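Local atomic coordinates of peroxiredoxin (Clostridioides difficile, PDB entry 6TSB), a protein that pairs a probable peroxiredoxin activity with an endochitinase domain, the family 18 glycosyl hydrolase part described here, which cleaves chitin chains at random internal linkages. Residues E274-D278 and Y279-N283; E354-K357 and E358-G362. All coordinates share one frame; numbering follows the deposited sequence.

Contact 1. Residues E274-D278 and Y279-N283; sequences ELRRD and YINKN
Tyr279 folds back over Leu275 where helix 272-278 of the family 18 glycosyl hydrolase domain gives way to the loop before strand 286-290, a helix C-terminus in which an aromatic side chain lies against the last turn. Its CB begins close to the backbone, 3.3 Å from Leu275 O. The chi1 torsion of -67° sets CG beside the backbone N and opposite the carbonyl carbon, which brings the ring back along the helix. One face then receives Leu275 CD2, 3.8 Å from the ring centroid and 21° off the normal, a CH-pi contact displaced toward the rim; Asp278 O stands over the other face. At the edge, CD1 meets Glu274 O in the ring plane at 3.3 Å. CE1 is also 3.7 Å from Asp278 CB, which stands out of the ring plane on the side of Asp278 O. The hydroxyl at the tip makes a weak hydrogen bond with Arg270, and Tyr285 of the second subunit meets the ring, so this buried tyrosine also belongs to the dimer interface.

The backbone of the turn is held by weak bonds. Leu275 O is shared by two of them, from Tyr279 N at 3.0 Å and from Ile280 N at 3.2 Å, a forked acceptor with both N-H groups coming in at poor angles. One residue further on, a water bridges the next helix carbonyl to the loop, donating to Arg276 O and accepting from Asn281 ND2. That same ND2 lies 3.8 Å above the centre of the Arg276 guanidinium, the amide plane turned 73° from it.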
# COMPACT_ATOMS: atom_id res chain seq x y z
N GLU A 274 -5.02 -15.26 10.70
CA GLU A 274 -5.51 -16.02 9.51
C GLU A 274 -5.41 -15.18 8.21
O GLU A 274 -5.33 -15.78 7.12
CB GLU A 274 -6.95 -16.50 9.73
CG GLU A 274 -7.09 -17.72 10.65
CD GLU A 274 -8.55 -18.10 10.94
OE1 GLU A 274 -9.42 -17.18 11.01
OE2 GLU A 274 -8.83 -19.30 11.10
N LEU A 275 -5.45 -13.85 8.28
CA LEU A 275 -5.21 -12.96 7.11
C LEU A 275 -3.70 -12.90 6.83
O LEU A 275 -3.30 -12.94 5.65
CB LEU A 275 -5.79 -11.57 7.43
CG LEU A 275 -7.30 -11.47 7.64
CD1 LEU A 275 -7.71 -10.07 8.04
CD2 LEU A 275 -8.07 -11.90 6.40
N ARG A 276 -2.89 -12.78 7.89
CA ARG A 276 -1.40 -12.80 7.89
C ARG A 276 -0.88 -14.06 7.18
O ARG A 276 0.27 -14.04 6.76
CB ARG A 276 -0.87 -12.80 9.34
CG ARG A 276 -0.40 -11.45 9.85
CD ARG A 276 1.09 -11.31 9.62
NE ARG A 276 1.57 -9.93 9.67
CZ ARG A 276 2.83 -9.55 9.45
NH1 ARG A 276 3.76 -10.43 9.13
NH2 ARG A 276 3.14 -8.27 9.54
N ARG A 277 -1.67 -15.13 7.12
CA ARG A 277 -1.22 -16.44 6.61
C ARG A 277 -1.82 -16.70 5.22
O ARG A 277 -1.06 -17.12 4.35
CB ARG A 277 -1.56 -17.56 7.60
CG ARG A 277 -0.49 -18.64 7.72
CD ARG A 277 -1.05 -20.02 8.05
NE ARG A 277 -1.93 -20.00 9.21
CZ ARG A 277 -3.22 -20.36 9.23
NH1 ARG A 277 -3.81 -20.80 8.13
NH2 ARG A 277 -3.91 -20.29 10.35
N ASP A 278 -3.11 -16.43 5.01
CA ASP A 278 -3.85 -16.88 3.80
C ASP A 278 -4.34 -15.71 2.91
O ASP A 278 -5.15 -16.01 2.00
CB ASP A 278 -5.05 -17.74 4.20
CG ASP A 278 -4.69 -18.84 5.18
OD1 ASP A 278 -3.47 -19.04 5.42
OD2 ASP A 278 -5.63 -19.49 5.70
N TYR A 279 -3.91 -14.46 3.12
CA TYR A 279 -4.55 -13.29 2.45
C TYR A 279 -3.57 -12.18 2.03
O TYR A 279 -3.84 -11.67 0.93
CB TYR A 279 -5.69 -12.74 3.32
CG TYR A 279 -6.88 -13.66 3.47
CD1 TYR A 279 -6.89 -14.68 4.43
CD2 TYR A 279 -8.01 -13.51 2.69
CE1 TYR A 279 -7.98 -15.51 4.60
CE2 TYR A 279 -9.12 -14.34 2.84
CZ TYR A 279 -9.10 -15.35 3.80
OH TYR A 279 -10.19 -16.17 3.95
N ILE A 280 -2.52 -11.79 2.78
CA ILE A 280 -1.86 -10.46 2.55
C ILE A 280 -0.38 -10.54 2.11
O ILE A 280 -0.05 -9.86 1.09
CB ILE A 280 -2.13 -9.50 3.73
CG1 ILE A 280 -1.29 -9.76 4.98
CG2 ILE A 280 -3.63 -9.47 4.05
CD1 ILE A 280 -1.53 -8.74 6.09
N ASN A 281 0.50 -11.28 2.79
CA ASN A 281 1.96 -11.19 2.50
C ASN A 281 2.43 -12.44 1.74
O ASN A 281 2.54 -13.50 2.39
CB ASN A 281 2.79 -10.95 3.76
CG ASN A 281 2.65 -9.54 4.30
OD1 ASN A 281 2.65 -8.58 3.54
ND2 ASN A 281 2.52 -9.40 5.61
N LYS A 282 2.72 -12.29 0.43
CA LYS A 282 3.10 -13.40 -0.50
C LYS A 282 4.52 -13.88 -0.21
O LYS A 282 5.44 -13.05 -0.28
CB LYS A 282 3.03 -12.99 -1.97
CG LYS A 282 3.81 -13.89 -2.93
CD LYS A 282 3.42 -15.38 -2.89
CE LYS A 282 2.75 -15.90 -4.15
NZ LYS A 282 1.73 -14.97 -4.69
N ASN A 283 4.67 -15.20 0.03
CA ASN A 283 5.92 -15.94 0.39
C ASN A 283 6.79 -15.08 1.32
O ASN A 283 8.01 -14.99 1.09
CB ASN A 283 6.66 -16.43 -0.87
CG ASN A 283 7.80 -17.39 -0.57
OD1 ASN A 283 8.73 -17.51 -1.36
ND2 ASN A 283 7.74 -18.08 0.56
O HOH W 1 2.36 -12.32 6.64

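Contact 2. Residues E354-K357 and E358-G362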
# COMPACT_ATOMS: atom_id res chain seq x y z
N GLU A 354 -5.94 11.63 -15.25
CA GLU A 354 -7.10 11.74 -14.33
C GLU A 354 -7.64 10.34 -14.03
O GLU A 354 -7.86 10.04 -12.84
CB GLU A 354 -8.20 12.62 -14.92
CG GLU A 354 -8.01 14.09 -14.59
CD GLU A 354 -8.93 15.01 -15.38
OE1 GLU A 354 -8.80 15.04 -16.62
OE2 GLU A 354 -9.77 15.68 -14.76
N VAL A 355 -7.79 9.51 -15.07
CA VAL A 355 -8.37 8.13 -14.95
C VAL A 355 -7.49 7.27 -14.04
O VAL A 355 -8.03 6.49 -13.21
CB VAL A 355 -8.59 7.51 -16.35
CG1 VAL A 355 -9.09 6.07 -16.27
CG2 VAL A 355 -9.54 8.38 -17.18
N LEU A 356 -6.17 7.43 -14.13
CA LEU A 356 -5.19 6.57 -13.43
C LEU A 356 -5.11 6.99 -11.96
O LEU A 356 -5.04 6.09 -11.10
CB LEU A 356 -3.84 6.68 -14.14
CG LEU A 356 -2.62 6.15 -13.38
CD1 LEU A 356 -2.78 4.67 -13.04
CD2 LEU A 356 -1.35 6.36 -14.19
N LYS A 357 -5.12 8.31 -11.69
CA LYS A 357 -5.25 8.88 -10.32
C LYS A 357 -6.49 8.32 -9.62
O LYS A 357 -6.32 7.82 -8.50
CB LYS A 357 -5.31 10.41 -10.33
CG LYS A 357 -5.33 11.07 -8.94
CD LYS A 357 -4.02 10.94 -8.15
CE LYS A 357 -4.11 11.45 -6.73
NZ LYS A 357 -3.71 12.87 -6.60
N GLU A 358 -7.69 8.41 -10.22
CA GLU A 358 -8.95 7.80 -9.68
C GLU A 358 -8.72 6.33 -9.31
O GLU A 358 -9.09 5.95 -8.19
CB GLU A 358 -10.10 7.90 -10.68
CG GLU A 358 -11.15 8.91 -10.27
CD GLU A 358 -12.08 9.36 -11.38
OE1 GLU A 358 -12.08 8.73 -12.47
OE2 GLU A 358 -12.81 10.36 -11.17
N GLU A 359 -8.13 5.54 -10.21
CA GLU A 359 -7.75 4.11 -9.98
C GLU A 359 -6.93 3.96 -8.69
O GLU A 359 -7.25 3.06 -7.88
CB GLU A 359 -6.94 3.61 -11.17
CG GLU A 359 -7.30 2.20 -11.60
CD GLU A 359 -7.07 1.97 -13.08
OE1 GLU A 359 -7.74 2.64 -13.90
OE2 GLU A 359 -6.20 1.15 -13.41
N LEU A 360 -5.91 4.79 -8.49
CA LEU A 360 -4.90 4.62 -7.41
C LEU A 360 -5.42 5.21 -6.09
O LEU A 360 -4.84 4.86 -5.02
CB LEU A 360 -3.57 5.28 -7.81
CG LEU A 360 -2.88 4.80 -9.10
CD1 LEU A 360 -1.62 5.61 -9.36
CD2 LEU A 360 -2.53 3.33 -9.08
N GLU A 361 -6.44 6.09 -6.14
CA GLU A 361 -7.16 6.62 -4.94
C GLU A 361 -7.84 5.45 -4.22
O GLU A 361 -7.99 5.53 -2.99
CB GLU A 361 -8.19 7.71 -5.28
CG GLU A 361 -7.66 9.14 -5.40
CD GLU A 361 -7.05 9.80 -4.16
OE1 GLU A 361 -7.17 9.23 -3.05
OE2 GLU A 361 -6.48 10.90 -4.30
N GLY A 362 -8.21 4.41 -4.98
CA GLY A 362 -8.88 3.19 -4.50
C GLY A 362 -7.92 2.03 -4.29
O GLY A 362 -8.37 0.89 -4.42
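Leu356 and Leu360 meet one turn apart on helix 353-361, the last helix of the chain, and illustrate the i to i+4 pairing by which an alpha-helix builds an apolar face. Leu356 CD1 comes up to the branch point of its partner, 3.9 Å from Leu360 CG, and the two side chains slant across each other. Their first torsions differ: Leu356 swings CG away from its own N (chi1 165°), toward the following turn, whereas Leu360 holds CG opposite its carbonyl carbon (chi1 -58°), leaning back to meet it.

A second i to i+4 pair lies on another side of the helix. Lys357, bent at chi2 and chi4, brings CE within 3.4 Å of Glu361 OE2, but NZ remains 4.1 Å from that oxygen. The opposite charges are therefore near without forming a salt bridge, and Lys357 also makes a cation-pi contact with Phe367 of the second subunit.

Further out, Phe315 on helix 311-323 packs against both leucines and Lys357, while Thr345 and Ile348 on helix 341-351 touch Leu356. Glu359 is tied to the latter helix by a salt bridge to Arg344. Beneath these side chains run the i to i+4 backbone hydrogen bonds of the helix, which become less straight toward its C-terminal turn. Glu358 N donates almost straight to Glu354 O, 3.1 Å at 177°, whereas near the end Lys357 O takes a 2.9 Å bond from Glu361 N and a weak one from Leu360 N.

In the fold
The two contacts come in series along the chain, contact 1 at the end of helix 272-278 and contact 2 on helix 353-361. Their centres are 26 Å apart, and with nearest atoms about 14 Å apart they do not touch. Between them run the antiparallel three-stranded sheet of 286-307, helix 311-323, strand 328-332 and helix 341-351. Strand 328-332 is not paired with the barrel sheet of its own chain, and both contacts meet the second subunit. For a family 18 TIM barrel this is consistent with an exchange of C-terminal parts between subunits, residues 274-283 leading out of the barrel and 354-362 lying in the outgoing portion.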